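Local coordinates for alpha-1,6-mannanase (Bacteroides thetaiotaomicron, PDB 4V1S), which is a family GH76 glycoside hydrolase that probably cleaves internal alpha-1,6-mannosidic linkages in mannans, at residues 104-109 / 157-162; 151-156 / 166-171; 47-52 / 346-351; 315-320 / 380-385; 237-242 / 256-261. One frame throughout, in Å; residues are numbered along the deposited sequence. Where two conformers were deposited one is given.

Contact 1: 104-109 / 157-162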
# COMPACT_ATOMS: atom_id res chain seq x y z
N ASP A 104 -14.73 -10.17 11.88
CA ASP A 104 -13.90 -11.18 12.57
C ASP A 104 -12.59 -11.42 11.82
O ASP A 104 -11.55 -11.58 12.45
CB ASP A 104 -14.64 -12.51 12.72
CG ASP A 104 -15.71 -12.48 13.80
OD1 ASP A 104 -15.80 -11.51 14.59
OD2 ASP A 104 -16.49 -13.45 13.85
N ALA A 105 -12.65 -11.45 10.49
CA ALA A 105 -11.45 -11.70 9.67
C ALA A 105 -10.45 -10.57 9.90
O ALA A 105 -9.22 -10.81 10.04
CB ALA A 105 -11.81 -11.78 8.20
N LEU A 106 -10.98 -9.35 9.96
CA LEU A 106 -10.14 -8.17 10.21
C LEU A 106 -9.50 -8.25 11.61
O LEU A 106 -8.32 -7.98 11.76
CB LEU A 106 -10.94 -6.88 10.04
CG LEU A 106 -10.21 -5.58 10.37
CD1 LEU A 106 -8.91 -5.43 9.57
CD2 LEU A 106 -11.16 -4.42 10.14
N MET A 107 -10.29 -8.61 12.62
CA MET A 107 -9.75 -8.73 13.97
C MET A 107 -8.70 -9.83 14.05
O MET A 107 -7.65 -9.66 14.68
CB MET A 107 -10.84 -8.98 14.99
CG MET A 107 -10.28 -9.16 16.40
SD MET A 107 -9.35 -7.72 17.00
CE MET A 107 -10.66 -6.55 17.27
N ASN A 108 -8.96 -10.97 13.42
CA ASN A 108 -7.96 -12.04 13.40
C ASN A 108 -6.64 -11.63 12.71
O ASN A 108 -5.53 -11.99 13.12
CB ASN A 108 -8.54 -13.30 12.77
CG ASN A 108 -9.54 -13.98 13.67
OD1 ASN A 108 -9.49 -13.82 14.90
ND2 ASN A 108 -10.46 -14.73 13.08
N CYS A 109 -6.76 -10.83 11.66
CA CYS A 109 -5.57 -10.28 10.99
C CYS A 109 -4.84 -9.31 11.90
O CYS A 109 -3.63 -9.39 12.06
CB CYS A 109 -6.05 -9.63 9.70
SG CYS A 109 -4.80 -8.81 8.77
N LEU A 157 -11.34 3.61 10.84
CA LEU A 157 -12.45 4.32 10.24
C LEU A 157 -13.64 3.40 9.98
O LEU A 157 -14.78 3.83 10.10
CB LEU A 157 -12.01 5.03 8.96
CG LEU A 157 -11.08 6.23 9.13
CD1 LEU A 157 -10.53 6.64 7.78
CD2 LEU A 157 -11.79 7.41 9.77
N ALA A 158 -13.36 2.16 9.61
CA ALA A 158 -14.40 1.18 9.25
C ALA A 158 -15.14 0.60 10.47
O ALA A 158 -16.31 0.21 10.35
CB ALA A 158 -13.81 0.04 8.43
N THR A 159 -14.45 0.52 11.60
CA THR A 159 -14.95 -0.23 12.76
C THR A 159 -15.07 0.56 14.05
O THR A 159 -15.76 0.13 15.00
CB THR A 159 -14.03 -1.42 13.10
OG1 THR A 159 -12.75 -0.95 13.52
CG2 THR A 159 -13.91 -2.37 11.93
N GLN A 160 -14.31 1.66 14.13
CA GLN A 160 -14.20 2.47 15.34
C GLN A 160 -13.59 1.72 16.53
O GLN A 160 -13.76 2.11 17.68
CB GLN A 160 -15.53 3.14 15.68
CG GLN A 160 -16.01 4.00 14.52
CD GLN A 160 -15.30 5.36 14.44
OE1 GLN A 160 -15.52 6.25 15.28
NE2 GLN A 160 -14.53 5.55 13.39
N ASN A 161 -12.79 0.69 16.22
CA ASN A 161 -12.09 -0.06 17.25
C ASN A 161 -10.85 0.69 17.69
O ASN A 161 -9.96 0.97 16.88
CB ASN A 161 -11.71 -1.43 16.70
CG ASN A 161 -10.99 -2.28 17.72
OD1 ASN A 161 -9.86 -1.96 18.12
ND2 ASN A 161 -11.60 -3.36 18.12
N ASN A 162 -10.81 1.04 18.98
CA ASN A 162 -9.72 1.89 19.48
C ASN A 162 -8.35 1.23 19.45
O ASN A 162 -7.33 1.93 19.27
CB ASN A 162 -10.06 2.43 20.88
CG ASN A 162 -11.05 3.63 20.84
OD1 ASN A 162 -11.32 4.21 19.77
ND2 ASN A 162 -11.57 4.04 22.01

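Contact 2: 151-156 / 166-171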
# COMPACT_ATOMS: atom_id res chain seq x y z
N GLY A 151 -3.27 1.08 6.68
CA GLY A 151 -4.30 0.03 6.82
C GLY A 151 -5.01 0.15 8.18
O GLY A 151 -6.24 -0.00 8.25
N LEU A 152 -4.25 0.40 9.26
CA LEU A 152 -4.85 0.51 10.59
C LEU A 152 -5.73 1.74 10.73
O LEU A 152 -6.76 1.68 11.39
CB LEU A 152 -3.79 0.43 11.68
CG LEU A 152 -2.97 -0.88 11.70
CD1 LEU A 152 -1.81 -0.74 12.68
CD2 LEU A 152 -3.87 -2.05 12.08
N CYS A 153 -5.35 2.85 10.10
CA CYS A 153 -6.22 4.02 10.06
C CYS A 153 -7.53 3.66 9.39
O CYS A 153 -8.62 3.99 9.88
CB CYS A 153 -5.58 5.21 9.33
SG CYS A 153 -4.24 6.04 10.18
N ASP A 154 -7.45 3.00 8.24
CA ASP A 154 -8.66 2.62 7.52
C ASP A 154 -9.50 1.60 8.31
O ASP A 154 -10.73 1.66 8.27
CB ASP A 154 -8.29 2.09 6.12
CG ASP A 154 -7.81 3.21 5.19
OD1 ASP A 154 -8.21 4.36 5.41
OD2 ASP A 154 -7.04 2.94 4.24
N ALA A 155 -8.83 0.69 9.02
CA ALA A 155 -9.52 -0.28 9.86
C ALA A 155 -10.29 0.41 10.99
O ALA A 155 -11.44 0.06 11.29
CB ALA A 155 -8.54 -1.30 10.42
N TYR A 156 -9.65 1.39 11.61
CA TYR A 156 -10.32 2.23 12.60
C TYR A 156 -11.52 3.00 12.00
O TYR A 156 -12.59 3.04 12.58
CB TYR A 156 -9.33 3.24 13.24
CG TYR A 156 -10.04 4.25 14.11
CD1 TYR A 156 -10.51 3.91 15.37
CD2 TYR A 156 -10.31 5.51 13.64
CE1 TYR A 156 -11.21 4.83 16.14
CE2 TYR A 156 -11.00 6.43 14.40
CZ TYR A 156 -11.45 6.08 15.65
OH TYR A 156 -12.11 7.03 16.40
N GLU A 166 -4.79 2.84 18.15
CA GLU A 166 -3.61 2.87 19.00
C GLU A 166 -2.39 2.38 18.23
O GLU A 166 -1.32 3.00 18.26
CB GLU A 166 -3.85 2.01 20.24
CG GLU A 166 -2.69 1.84 21.19
CD GLU A 166 -3.09 1.12 22.48
OE1 GLU A 166 -4.26 0.65 22.58
OE2 GLU A 166 -2.25 1.03 23.39
N LYS A 167 -2.54 1.27 17.52
CA LYS A 167 -1.43 0.73 16.74
C LYS A 167 -1.15 1.59 15.50
O LYS A 167 -0.00 1.69 15.08
CB LYS A 167 -1.63 -0.73 16.37
CG LYS A 167 -1.51 -1.68 17.54
CD LYS A 167 -0.08 -1.85 17.99
CE LYS A 167 0.05 -2.88 19.10
NZ LYS A 167 -0.63 -2.50 20.36
N ALA A 168 -2.18 2.18 14.88
CA ALA A 168 -1.92 3.12 13.77
C ALA A 168 -1.01 4.25 14.22
O ALA A 168 -0.04 4.61 13.55
CB ALA A 168 -3.20 3.70 13.22
N LYS A 169 -1.33 4.83 15.37
CA LYS A 169 -0.54 5.91 15.92
C LYS A 169 0.88 5.47 16.25
O LYS A 169 1.86 6.20 15.99
CB LYS A 169 -1.21 6.49 17.18
CG LYS A 169 -2.45 7.28 16.87
CD LYS A 169 -3.13 7.64 18.19
CE LYS A 169 -4.40 8.42 18.01
NZ LYS A 169 -5.08 8.64 19.32
N GLY A 170 1.00 4.26 16.81
CA GLY A 170 2.30 3.75 17.18
C GLY A 170 3.15 3.42 15.98
O GLY A 170 4.34 3.72 15.96
N ALA A 171 2.56 2.81 14.98
CA ALA A 171 3.31 2.51 13.74
C ALA A 171 3.80 3.80 13.08
O ALA A 171 4.93 3.89 12.64
CB ALA A 171 2.41 1.73 12.78

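Contact 3: 47-52 / 346-351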
# COMPACT_ATOMS: atom_id res chain seq x y z
N TYR A 47 -16.68 -9.17 -6.00
CA TYR A 47 -16.73 -9.68 -4.64
C TYR A 47 -16.44 -11.18 -4.58
O TYR A 47 -15.64 -11.65 -3.75
CB TYR A 47 -18.10 -9.39 -4.06
CG TYR A 47 -18.25 -9.54 -2.55
CD1 TYR A 47 -17.50 -8.76 -1.67
CD2 TYR A 47 -19.18 -10.39 -2.01
CE1 TYR A 47 -17.66 -8.86 -0.31
CE2 TYR A 47 -19.35 -10.52 -0.65
CZ TYR A 47 -18.59 -9.74 0.20
OH TYR A 47 -18.78 -9.83 1.57
N THR A 48 -17.08 -11.94 -5.47
CA THR A 48 -16.76 -13.36 -5.61
C THR A 48 -15.31 -13.60 -6.01
O THR A 48 -14.65 -14.46 -5.47
CB THR A 48 -17.72 -14.06 -6.59
OG1 THR A 48 -19.03 -14.03 -5.99
CG2 THR A 48 -17.33 -15.48 -6.83
N TRP A 49 -14.80 -12.80 -6.93
CA TRP A 49 -13.41 -12.95 -7.33
C TRP A 49 -12.51 -12.78 -6.13
O TRP A 49 -11.55 -13.51 -5.99
CB TRP A 49 -13.02 -11.93 -8.39
CG TRP A 49 -13.71 -12.08 -9.70
CD1 TRP A 49 -14.60 -13.04 -10.05
CD2 TRP A 49 -13.57 -11.22 -10.83
NE1 TRP A 49 -15.04 -12.82 -11.34
CE2 TRP A 49 -14.41 -11.71 -11.85
CE3 TRP A 49 -12.79 -10.09 -11.09
CZ2 TRP A 49 -14.49 -11.11 -13.11
CZ3 TRP A 49 -12.89 -9.48 -12.34
CH2 TRP A 49 -13.74 -9.99 -13.33
N CYS A 50 -12.85 -11.84 -5.25
CA CYS A 50 -12.04 -11.62 -4.06
C CYS A 50 -12.09 -12.84 -3.16
O CYS A 50 -11.05 -13.35 -2.77
CB CYS A 50 -12.52 -10.40 -3.29
SG CYS A 50 -11.59 -10.07 -1.78
N LYS A 51 -13.29 -13.34 -2.87
CA LYS A 51 -13.42 -14.53 -2.02
C LYS A 51 -12.70 -15.74 -2.63
O LYS A 51 -12.08 -16.52 -1.94
CB LYS A 51 -14.90 -14.81 -1.72
CG LYS A 51 -15.50 -13.73 -0.82
CD LYS A 51 -17.01 -13.70 -0.84
CE LYS A 51 -17.57 -15.10 -1.00
NZ LYS A 51 -17.32 -15.91 0.21
N GLU A 52 -12.80 -15.89 -3.94
CA GLU A 52 -12.08 -16.95 -4.62
C GLU A 52 -10.58 -16.87 -4.38
O GLU A 52 -9.92 -17.88 -4.11
CB GLU A 52 -12.42 -16.93 -6.10
CG GLU A 52 -13.82 -17.45 -6.40
CD GLU A 52 -14.23 -17.31 -7.86
OE1 GLU A 52 -13.58 -16.54 -8.61
OE2 GLU A 52 -15.22 -17.96 -8.29
N ILE A 346 -6.31 -8.09 -14.61
CA ILE A 346 -5.75 -8.97 -13.60
C ILE A 346 -6.48 -10.31 -13.57
O ILE A 346 -5.87 -11.36 -13.63
CB ILE A 346 -5.78 -8.29 -12.21
CG1 ILE A 346 -4.87 -7.04 -12.20
CG2 ILE A 346 -5.29 -9.27 -11.14
CD1 ILE A 346 -5.13 -6.17 -11.00
N HIS A 347 -7.79 -10.28 -13.50
CA HIS A 347 -8.59 -11.53 -13.43
C HIS A 347 -8.54 -12.34 -14.72
O HIS A 347 -8.38 -13.56 -14.72
CB HIS A 347 -10.01 -11.19 -13.07
CG HIS A 347 -10.85 -12.39 -12.79
ND1 HIS A 347 -11.73 -12.91 -13.71
CD2 HIS A 347 -10.91 -13.19 -11.70
CE1 HIS A 347 -12.33 -13.97 -13.18
NE2 HIS A 347 -11.85 -14.15 -11.96
N ASN A 348 -8.76 -11.65 -15.82
CA ASN A 348 -8.95 -12.28 -17.12
C ASN A 348 -7.66 -12.74 -17.79
O ASN A 348 -7.67 -13.70 -18.55
CB ASN A 348 -9.78 -11.36 -18.02
CG ASN A 348 -11.19 -11.10 -17.46
OD1 ASN A 348 -11.71 -11.84 -16.59
ND2 ASN A 348 -11.82 -10.03 -17.94
N LYS A 349 -6.56 -12.04 -17.52
CA LYS A 349 -5.29 -12.30 -18.19
C LYS A 349 -4.13 -12.73 -17.28
O LYS A 349 -3.22 -13.45 -17.72
CB LYS A 349 -4.87 -11.10 -19.01
CG LYS A 349 -5.81 -10.80 -20.16
CD LYS A 349 -5.75 -11.94 -21.17
CE LYS A 349 -6.69 -11.76 -22.36
NZ LYS A 349 -6.46 -12.86 -23.34
N LEU A 350 -4.14 -12.32 -16.01
CA LEU A 350 -3.03 -12.70 -15.11
C LEU A 350 -3.27 -13.94 -14.27
O LEU A 350 -2.33 -14.70 -14.03
CB LEU A 350 -2.64 -11.53 -14.21
CG LEU A 350 -2.22 -10.25 -14.94
CD1 LEU A 350 -1.86 -9.18 -13.91
CD2 LEU A 350 -1.04 -10.49 -15.88
N ARG A 351 -4.51 -14.14 -13.81
CA ARG A 351 -4.87 -15.31 -13.03
C ARG A 351 -4.50 -16.57 -13.81
O ARG A 351 -4.87 -16.72 -14.99
CB ARG A 351 -6.37 -15.31 -12.73
CG ARG A 351 -6.82 -16.44 -11.80
CD ARG A 351 -8.32 -16.34 -11.53
NE ARG A 351 -9.11 -17.36 -12.21
CZ ARG A 351 -9.80 -17.17 -13.33
NH1 ARG A 351 -9.82 -16.00 -13.96
NH2 ARG A 351 -10.50 -18.18 -13.82
O HOH W 1 -11.26 -15.66 -9.38
O HOH W 2 -13.87 -16.27 -11.36

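Contact 4: 315-320 / 380-385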
# COMPACT_ATOMS: atom_id res chain seq x y z
N PHE A 315 3.44 -3.04 -6.45
CA PHE A 315 3.70 -1.61 -6.68
C PHE A 315 2.55 -0.95 -7.45
O PHE A 315 2.03 0.10 -7.06
CB PHE A 315 4.99 -1.35 -7.47
CG PHE A 315 6.25 -1.65 -6.72
CD1 PHE A 315 6.29 -1.82 -5.33
CD2 PHE A 315 7.47 -1.70 -7.43
CE1 PHE A 315 7.51 -2.04 -4.71
CE2 PHE A 315 8.68 -1.94 -6.80
CZ PHE A 315 8.70 -2.15 -5.43
N ALA A 316 2.15 -1.59 -8.55
CA ALA A 316 1.26 -0.94 -9.53
C ALA A 316 -0.17 -0.73 -9.03
O ALA A 316 -0.84 0.14 -9.52
CB ALA A 316 1.22 -1.71 -10.84
N PHE A 317 -0.58 -1.52 -8.03
CA PHE A 317 -1.90 -1.38 -7.40
C PHE A 317 -2.09 0.05 -6.91
O PHE A 317 -3.26 0.54 -6.83
CB PHE A 317 -2.07 -2.38 -6.23
CG PHE A 317 -1.44 -1.88 -4.98
CD1 PHE A 317 -0.09 -1.93 -4.79
CD2 PHE A 317 -2.20 -1.09 -4.13
CE1 PHE A 317 0.49 -1.32 -3.69
CE2 PHE A 317 -1.64 -0.50 -3.01
CZ PHE A 317 -0.28 -0.60 -2.82
N SER A 318 -0.98 0.73 -6.58
CA SER A 318 -1.08 2.12 -6.06
C SER A 318 -1.62 3.10 -7.11
O SER A 318 -2.24 4.11 -6.75
CB SER A 318 0.24 2.62 -5.49
OG SER A 318 1.23 2.72 -6.48
N ILE A 319 -1.40 2.80 -8.39
CA ILE A 319 -1.97 3.64 -9.45
C ILE A 319 -3.49 3.44 -9.48
O ILE A 319 -4.26 4.41 -9.64
CB ILE A 319 -1.33 3.33 -10.81
CG1 ILE A 319 0.18 3.62 -10.76
CG2 ILE A 319 -2.03 4.10 -11.93
CD1 ILE A 319 0.58 4.98 -10.20
N ILE A 320 -3.93 2.19 -9.28
CA ILE A 320 -5.37 1.92 -9.23
C ILE A 320 -6.01 2.61 -8.03
O ILE A 320 -7.07 3.24 -8.16
CB ILE A 320 -5.66 0.42 -9.24
CG1 ILE A 320 -5.02 -0.26 -10.46
CG2 ILE A 320 -7.17 0.17 -9.21
CD1 ILE A 320 -5.27 -1.77 -10.57
N ALA A 380 -3.91 -8.81 -5.42
CA ALA A 380 -5.05 -9.05 -6.31
C ALA A 380 -6.37 -9.10 -5.53
O ALA A 380 -7.33 -8.48 -5.91
CB ALA A 380 -4.85 -10.31 -7.12
N ALA A 381 -6.38 -9.81 -4.40
CA ALA A 381 -7.56 -9.86 -3.57
C ALA A 381 -7.99 -8.47 -3.14
O ALA A 381 -9.18 -8.14 -3.16
CB ALA A 381 -7.31 -10.75 -2.35
N TYR A 382 -7.01 -7.63 -2.76
CA TYR A 382 -7.28 -6.27 -2.35
C TYR A 382 -7.94 -5.46 -3.48
O TYR A 382 -8.99 -4.83 -3.27
CB TYR A 382 -6.00 -5.62 -1.84
CG TYR A 382 -6.08 -4.13 -1.61
CD1 TYR A 382 -7.10 -3.58 -0.86
CD2 TYR A 382 -5.09 -3.28 -2.09
CE1 TYR A 382 -7.17 -2.19 -0.64
CE2 TYR A 382 -5.15 -1.91 -1.90
CZ TYR A 382 -6.18 -1.36 -1.16
OH TYR A 382 -6.22 0.00 -0.99
N MET A 383 -7.39 -5.56 -4.68
CA MET A 383 -8.00 -4.90 -5.84
C MET A 383 -9.42 -5.36 -6.10
O MET A 383 -10.31 -4.55 -6.38
CB MET A 383 -7.16 -5.11 -7.06
CG MET A 383 -5.84 -4.37 -7.02
SD MET A 383 -5.94 -2.57 -7.02
CE MET A 383 -5.91 -2.20 -5.28
N TYR A 384 -9.65 -6.66 -5.95
CA TYR A 384 -11.02 -7.15 -6.18
C TYR A 384 -12.00 -6.60 -5.18
O TYR A 384 -13.14 -6.29 -5.53
CB TYR A 384 -11.09 -8.69 -6.23
CG TYR A 384 -10.31 -9.34 -7.34
CD1 TYR A 384 -10.21 -8.75 -8.60
CD2 TYR A 384 -9.65 -10.55 -7.12
CE1 TYR A 384 -9.43 -9.33 -9.59
CE2 TYR A 384 -8.92 -11.19 -8.14
CZ TYR A 384 -8.83 -10.56 -9.37
OH TYR A 384 -8.11 -11.15 -10.38
N MET A 385 -11.60 -6.50 -3.91
CA MET A 385 -12.49 -5.98 -2.91
C MET A 385 -12.75 -4.48 -3.15
O MET A 385 -13.87 -3.99 -2.95
CB MET A 385 -11.93 -6.23 -1.51
CG MET A 385 -12.93 -5.93 -0.40
SD MET A 385 -14.32 -7.04 -0.33
CE MET A 385 -13.67 -8.34 0.71

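Contact 5: 237-242 / 256-261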
# COMPACT_ATOMS: atom_id res chain seq x y z
N GLU A 237 11.88 18.43 -3.28
CA GLU A 237 13.17 19.10 -3.53
C GLU A 237 14.26 18.10 -3.96
O GLU A 237 15.13 18.44 -4.76
CB GLU A 237 13.59 19.86 -2.27
CG GLU A 237 14.96 20.50 -2.33
CD GLU A 237 15.08 21.61 -3.37
OE1 GLU A 237 14.04 22.16 -3.79
OE2 GLU A 237 16.19 21.90 -3.74
N ASN A 238 14.18 16.86 -3.44
CA ASN A 238 15.26 15.87 -3.60
C ASN A 238 14.98 14.68 -4.52
O ASN A 238 15.92 14.13 -5.10
CB ASN A 238 15.68 15.34 -2.23
CG ASN A 238 16.42 16.38 -1.43
OD1 ASN A 238 17.61 16.57 -1.64
ND2 ASN A 238 15.71 17.10 -0.56
N LEU A 239 13.72 14.25 -4.59
CA LEU A 239 13.42 13.00 -5.27
C LEU A 239 12.38 13.08 -6.39
O LEU A 239 12.06 12.06 -7.00
CB LEU A 239 13.03 11.92 -4.26
CG LEU A 239 14.18 11.51 -3.33
CD1 LEU A 239 13.67 10.79 -2.09
CD2 LEU A 239 15.20 10.67 -4.10
N LEU A 240 11.89 14.28 -6.68
CA LEU A 240 10.95 14.47 -7.79
C LEU A 240 11.70 14.90 -9.04
O LEU A 240 12.47 15.86 -9.01
CB LEU A 240 9.91 15.51 -7.44
CG LEU A 240 8.86 15.88 -8.50
CD1 LEU A 240 7.93 14.72 -8.75
CD2 LEU A 240 8.06 17.08 -8.05
N ASP A 241 11.47 14.17 -10.13
CA ASP A 241 12.04 14.51 -11.42
C ASP A 241 11.12 15.53 -12.07
O ASP A 241 10.01 15.20 -12.48
CB ASP A 241 12.15 13.25 -12.27
CG ASP A 241 12.88 13.49 -13.59
OD1 ASP A 241 13.02 14.66 -14.01
OD2 ASP A 241 13.31 12.48 -14.21
N LYS A 242 11.59 16.77 -12.18
CA LYS A 242 10.78 17.84 -12.75
C LYS A 242 10.47 17.64 -14.23
O LYS A 242 9.53 18.23 -14.73
CB LYS A 242 11.50 19.19 -12.57
N GLY A 256 25.04 11.65 -1.32
CA GLY A 256 23.88 12.36 -1.83
C GLY A 256 23.47 11.92 -3.23
O GLY A 256 22.61 12.55 -3.83
N SER A 257 24.08 10.86 -3.75
CA SER A 257 23.67 10.35 -5.05
C SER A 257 22.26 9.79 -5.03
O SER A 257 21.79 9.26 -4.02
CB SER A 257 24.65 9.30 -5.59
OG SER A 257 24.73 8.16 -4.76
N VAL A 258 21.60 9.90 -6.16
CA VAL A 258 20.21 9.49 -6.30
C VAL A 258 20.12 8.21 -7.11
O VAL A 258 20.73 8.09 -8.18
CB VAL A 258 19.37 10.61 -6.94
CG1 VAL A 258 17.96 10.15 -7.25
CG2 VAL A 258 19.33 11.83 -6.02
N ASN A 259 19.37 7.25 -6.57
CA ASN A 259 18.95 6.09 -7.33
C ASN A 259 17.74 6.54 -8.12
O ASN A 259 16.68 6.77 -7.55
CB ASN A 259 18.58 4.92 -6.41
CG ASN A 259 18.09 3.70 -7.18
OD1 ASN A 259 17.87 3.75 -8.38
ND2 ASN A 259 17.90 2.60 -6.48
N THR A 260 17.92 6.67 -9.43
CA THR A 260 16.89 7.22 -10.29
C THR A 260 15.88 6.19 -10.82
O THR A 260 15.04 6.55 -11.63
CB THR A 260 17.51 7.97 -11.47
OG1 THR A 260 18.33 7.07 -12.23
CG2 THR A 260 18.36 9.13 -10.99
N GLN A 261 15.95 4.94 -10.36
CA GLN A 261 14.91 3.96 -10.69
C GLN A 261 13.53 4.51 -10.36
O GLN A 261 13.27 4.92 -9.23
CB GLN A 261 15.12 2.65 -9.96
CG GLN A 261 14.01 1.62 -10.17
CD GLN A 261 13.96 1.06 -11.58
OE1 GLN A 261 15.02 0.80 -12.20
NE2 GLN A 261 12.75 0.85 -12.11

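Contact 1: 104-109 / 157-162
Two backbone groups grip Thr-159 OG1. The oxygen accepts from the amide of Asn-161, N to OG1 3.2 Å with an N-H...O angle of 154°, which closes an ST turn, and it is also hydrogen-bonded to the carbonyl oxygen of Ala-155, one helical turn back. With OG1 seated between the backbone N and the carbonyl carbon (chi1 65°), the methyl CG2 is left to extend toward segment 104-109. There it meets Leu-106 tip to tip, CG2 to CD2 3.9 Å. The turn in question joins helices 142-159 and 162-177, a hairpin of the (alpha/alpha)6 fold to which family 76 belongs, and the contact lays that turn against helix 99-114. A second meeting lies alongside the first. The chain of Met-107 bends at chi2 and chi3, and its CE comes to 3.4 Å from Asn-161 ND2, the two side chains crossing at about a right angle. The other end of this amide, OD1, serves as N-cap of helix 162-177, bonded to Tyr-164 N and Ser-163 OG. With a valine in place of Thr-159, the backbone N-H of Asn-161 would probably lose its acceptor and the carbonyl oxygen of Ala-155 the hydroxyl bonded to it, leaving the turn less firmly fixed. Tyr-164 packs on Leu-106, Met-107 and Thr-159 alike.

Contact 2: 151-156 / 166-171
Leu-152 and Lys-167 lie side by side and point the same way, each reaching out from its own helix in company with the other. The leucine branch that does the touching is CD1, which is 3.7 Å from Lys-167 CB and equally near the backbone N of Ala-168. CG stands anti to the carbonyl carbon of Leu-152 (chi1 -60°), while Ala-168 CB, directed at the opposing helix, comes to 3.7 Å from Leu-152 CB. The same methyl reaches the neighbouring residue too, lying 3.9 Å from the backbone N of Cys-153 and 4.0 Å from its SG. Having so small a side chain at the crossing lets the backbones approach closely, with the CA atoms of Leu-152 and Ala-168 5.1 Å apart and the axes of the two short segments 8.4 Å apart. Their directions differ by 157°, so helices 142-159 and 162-177 pack antiparallel as the two arms of one helical hairpin, the building unit of the (alpha/alpha)6 fold. Beyond its CB, Lys-167 leaves the interface, bending at chi2 and chi4, and makes a cation-pi interaction with Trp-117. Phe-110 and Tyr-127 pack on both Leu-152 and Lys-167. Leu-215 and Lys-214 of helix 202-219 pack beside Cys-153.

Contact 3: 47-52 / 346-351
Helices 46-61 and 334-350 approach at 55° between the short segments, the latter ending in a wider pi-type turn, and their nearest CA atoms, those of Trp-49 and His-347, are 7.9 Å apart. The two rings fill that gap as a face-to-face stack: the imidazole and the six-membered ring of the indole have centroids 3.5 Å apart and planes at 3°. Trp-49 CE2 sits over the centre of the imidazole, while His-347 CB makes a CH-pi contact over the indole face. The imidazole is also held at its edge. ND1 donates to Asn-348 OD1 at 3.1 Å, nearly straight at 165°, and NE2 is linked to Glu-52 OE1 by two waters, each of which donates to the carboxylate. These in-plane partners would restrain rotation of the ring upon the indole. At the surface of the (alpha/alpha)6 barrel, this stack joins the first long helix of the chain to the last but one, consistent with the closure of a helical toroid.

Contact 4: 315-320 / 380-385
Phe-317 carries its ring between the backbone N and the carbonyl carbon (chi1 82°), while the chain of Met-383 bends at chi2 and again at chi3 (93°), and the bends of the methionine fold it against both Phe-317 and Ile-320. The sulfur settles on the isoleucine: SD is 3.7 Å from CB, CG2 and CD1 of Ile-320 alike. The methyl CE turns to the phenylalanine, 4.0 Å from Phe-317 CD2, and approaches the ring at its edge, near its plane; the two side chains cross at about a right angle. An alanine in place of Met-383 would take away SD and CE and would probably open a gap between Ile-320 and the Phe-317 ring. The short segments run nearly parallel, at 10°, with axes 10.7 Å apart. Parallel helices of this kind, side by side in one layer, are a feature of the (alpha/alpha)6 fold, and the spacing suits the large side chains between them. Alongside the methionine, Phe-317 CD2 lies in the plane of the Tyr-382 ring, at its edge, 3.8 Å from CE2. The phenol is anchored farther on, where Tyr-382 OH is hydrogen-bonded to Asp-321 OD2. Phe-86 meets the Phe-317 ring edge-to-face, and Ala-339 and Ala-342 of helix 334-350 pack against Ile-320.

Contact 5: 237-242 / 256-261
Val-258 projects its CB from the strand toward segment 237-242, and there the side chain divides between two neighbours. CG1, anti to the backbone N (chi1 173°), reaches Leu-239 CD2 at 4.2 Å. CG2, the branch beside the backbone N, faces the backbone instead and stands 4.2 Å from the carbonyl oxygen of Asn-238. Both are loose van der Waals contacts near the C-terminal part of helix 222-239. Leu-239 does not point its CB straight at the valine; the far end of its side chain comes nearer. Immediately after Val-258 the chain turns: Asn-259 OD1 accepts from the backbone N of Gln-261 at 3.0 Å, an Asx turn whose N-H...O angle is 163° although the donor stands above the carbonyl plane. Near the same turn, Asp-241 forms a salt bridge with Lys-262. Strand 246-252 connects the two segments within a small antiparallel sheet, pairing with 258-259 and, weakly, with 240-241; Leu-239 is backbone-bonded to Trp-248, and Asn-259 to Asp-249 and Ala-250. Val-258 thus lies between this sheet and the C-terminal part of helix 222-239, a few residues ahead of helix 264-281.

Overall arrangement
Contacts 1 and 2 share helix 142-159 and have centres 10 Å apart; Asn-161 O packs on Tyr-156 CD1 at 3.3 Å. Contacts 3 and 4 form a second pair, 11 Å between centres, in touch where Cys-50 SG lies 3.4 Å from Ala-381 O. Contact 4 is the most central of the five, and its nearest atoms are about 6 Å from contact 2 and about 7 Å from contact 5. Contact 5 lies across the chain's centre from contact 1, about 38 Å between centres. Contact 3 joins segments nearly 300 residues apart, enclosing contacts 1, 2 and 5 along the chain. None of the five contacts can be placed at the active site from the geometry described.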